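Local coordinates for carbohydrate binding module family 33 and 10 domain protein (Teredinibacter turnerae, PDB 6RW7), which is an AA10 lytic polysaccharide monooxygenase that probably binds cellulose and oxidatively cleaves its chains with a copper ion, this chain being its catalytic domain, at residues 180-185 with 196-201. Sequence-based numbering, arbitrary orientation.
Sequences VIFAEW and FSCVDV
Ile-181 pairs with Val-199 and Ala-183 with Ser-197 as hydrogen-bonded antiparallel pairs, each making two backbone bonds; the straightest runs from Ile-181 N to Val-199 O (2.9 Å, 169° at the hydrogen). On one face, the beta-branched Ile-181 and Val-199 suit the extended backbone and bring CB to CB at 4.3 Å. Small Ala-183 beside them leaves room for Trp-100 and Ile-4, side chains of the other sheet of the immunoglobulin-like beta-sandwich core that LPMOs share; the hairpin of strands 178-187 and 193-202 turns this largely apolar face toward that sheet, and the buried Ser-197 OG on it is satisfied by Gln-11 and Ile-4 N. On the opposite face, CG of Phe-182 lies anti to the backbone N (chi1 161°), which swings the ring along the strand until CZ is 3.7 Å from Phe-196 CD2. Cys-198 SG, disulfide-bonded to Cys-68, meets the edge of the Phe-182 ring, 4.0 Å from CD1. Glu-184 extends beside Phe-196, its carboxylate nearly perpendicular to the ring and OE2 in the ring plane, 3.5 Å from CE2, where the edge hydrogens are weakly positive. OE1 makes a salt bridge to Arg-194, and OE2 accepts from Arg-58 N. A leucine here would probably leave Arg-194 without this carboxylate and Arg-58 N without this acceptor. Asp-200, beside Val-180, likewise pairs with an arginine, OD2 bridging to Arg-10 NE.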
loop_
_atom_site.group_PDB
_atom_site.type_symbol
_atom_site.label_atom_id
_atom_site.label_comp_id
_atom_site.label_asym_id
_atom_site.label_seq_id
_atom_site.Cartn_x
_atom_site.Cartn_y
_atom_site.Cartn_z
ATOM N N VAL A 180 -10.366 1.058 0.200
ATOM C CA VAL A 180 -8.894 1.191 0.122
ATOM C C VAL A 180 -8.283 0.339 1.213
ATOM O O VAL A 180 -8.776 0.358 2.354
ATOM C CB VAL A 180 -8.442 2.649 0.279
ATOM C CG1 VAL A 180 -6.935 2.720 0.166
ATOM C CG2 VAL A 180 -9.096 3.568 -0.736
ATOM N N ILE A 181 -7.228 -0.375 0.851
ATOM C CA ILE A 181 -6.371 -1.089 1.830
ATOM C C ILE A 181 -5.078 -0.292 1.978
ATOM O O ILE A 181 -4.458 0.050 0.969
ATOM C CB ILE A 181 -6.166 -2.549 1.389
ATOM C CG1 ILE A 181 -7.503 -3.285 1.460
ATOM C CG2 ILE A 181 -5.076 -3.231 2.217
ATOM C CD1 ILE A 181 -7.528 -4.643 0.813
ATOM N N PHE A 182 -4.715 0.018 3.217
ATOM C CA PHE A 182 -3.469 0.725 3.579
ATOM C C PHE A 182 -2.569 -0.311 4.260
ATOM O O PHE A 182 -2.980 -0.928 5.257
ATOM C CB PHE A 182 -3.783 1.955 4.443
ATOM C CG PHE A 182 -2.582 2.441 5.206
ATOM C CD1 PHE A 182 -1.643 3.221 4.569
ATOM C CD2 PHE A 182 -2.358 2.070 6.519
ATOM C CE1 PHE A 182 -0.505 3.643 5.223
ATOM C CE2 PHE A 182 -1.217 2.494 7.180
ATOM C CZ PHE A 182 -0.295 3.264 6.522
ATOM N N ALA A 183 -1.364 -0.519 3.738
ATOM C CA ALA A 183 -0.488 -1.611 4.187
ATOM C C ALA A 183 0.918 -1.110 4.477
ATOM O O ALA A 183 1.413 -0.184 3.820
ATOM C CB ALA A 183 -0.441 -2.694 3.141
ATOM N N GLU A 184 1.557 -1.801 5.404
ATOM C CA GLU A 184 2.927 -1.500 5.828
ATOM C C GLU A 184 3.783 -2.759 5.793
ATOM O O GLU A 184 3.294 -3.846 6.171
ATOM C CB GLU A 184 2.948 -0.968 7.261
ATOM C CG GLU A 184 2.062 0.229 7.497
ATOM C CD GLU A 184 2.070 0.736 8.928
ATOM O OE1 GLU A 184 2.582 0.001 9.825
ATOM O OE2 GLU A 184 1.567 1.856 9.135
ATOM N N TRP A 185 5.043 -2.566 5.422
ATOM C CA TRP A 185 6.083 -3.611 5.529
ATOM C C TRP A 185 7.155 -3.041 6.448
ATOM O O TRP A 185 7.805 -2.074 6.045
ATOM C CB TRP A 185 6.593 -4.027 4.150
ATOM C CG TRP A 185 7.894 -4.759 4.169
ATOM C CD1 TRP A 185 8.295 -5.730 5.039
ATOM C CD2 TRP A 185 8.971 -4.557 3.242
ATOM N NE1 TRP A 185 9.564 -6.126 4.737
ATOM C CE2 TRP A 185 10.006 -5.420 3.649
ATOM C CE3 TRP A 185 9.164 -3.726 2.128
ATOM C CZ2 TRP A 185 11.225 -5.466 2.982
ATOM C CZ3 TRP A 185 10.370 -3.787 1.466
ATOM C CH2 TRP A 185 11.390 -4.632 1.904
ATOM N N PHE A 196 5.215 1.725 2.742
ATOM C CA PHE A 196 3.754 1.930 2.748
ATOM C C PHE A 196 3.186 1.718 1.353
ATOM O O PHE A 196 3.780 2.128 0.392
ATOM C CB PHE A 196 3.411 3.333 3.262
ATOM C CG PHE A 196 3.995 3.612 4.614
ATOM C CD1 PHE A 196 5.276 4.125 4.739
ATOM C CD2 PHE A 196 3.287 3.295 5.758
ATOM C CE1 PHE A 196 5.816 4.343 5.992
ATOM C CE2 PHE A 196 3.829 3.518 7.014
ATOM C CZ PHE A 196 5.100 4.035 7.120
ATOM N N SER A 197 1.999 1.130 1.276
ATOM C CA SER A 197 1.372 0.833 -0.028
ATOM C C SER A 197 -0.144 0.825 0.127
ATOM O O SER A 197 -0.654 0.153 1.043
ATOM C CB SER A 197 1.923 -0.453 -0.566
ATOM O OG SER A 197 1.596 -0.661 -1.935
ATOM N N CYS A 198 -0.841 1.595 -0.704
ATOM C CA CYS A 198 -2.320 1.623 -0.764
ATOM C C CYS A 198 -2.828 0.832 -1.967
ATOM O O CYS A 198 -2.249 0.948 -3.048
ATOM C CB CYS A 198 -2.840 3.046 -0.864
ATOM S SG CYS A 198 -2.843 3.853 0.754
ATOM N N VAL A 199 -3.917 0.102 -1.780
ATOM C CA VAL A 199 -4.572 -0.675 -2.851
ATOM C C VAL A 199 -6.017 -0.197 -2.971
ATOM O O VAL A 199 -6.764 -0.266 -1.970
ATOM C CB VAL A 199 -4.522 -2.186 -2.561
ATOM C CG1 VAL A 199 -5.001 -2.951 -3.780
ATOM C CG2 VAL A 199 -3.128 -2.641 -2.153
ATOM N N ASP A 200 -6.407 0.187 -4.175
ATOM C CA ASP A 200 -7.795 0.582 -4.511
ATOM C C ASP A 200 -8.521 -0.671 -4.989
ATOM O O ASP A 200 -8.115 -1.245 -6.028
ATOM C CB ASP A 200 -7.784 1.696 -5.558
ATOM C CG ASP A 200 -7.215 2.990 -5.029
ATOM O OD1 ASP A 200 -7.902 3.677 -4.276
ATOM O OD2 ASP A 200 -6.053 3.274 -5.329
ATOM N N VAL A 201 -9.551 -1.092 -4.257
ATOM C CA VAL A 201 -10.292 -2.339 -4.545
ATOM C C VAL A 201 -11.793 -2.072 -4.642
ATOM O O VAL A 201 -12.300 -1.171 -3.984
ATOM C CB VAL A 201 -9.981 -3.411 -3.496
ATOM C CG1 VAL A 201 -8.584 -3.968 -3.723
ATOM C CG2 VAL A 201 -10.172 -2.873 -2.089
#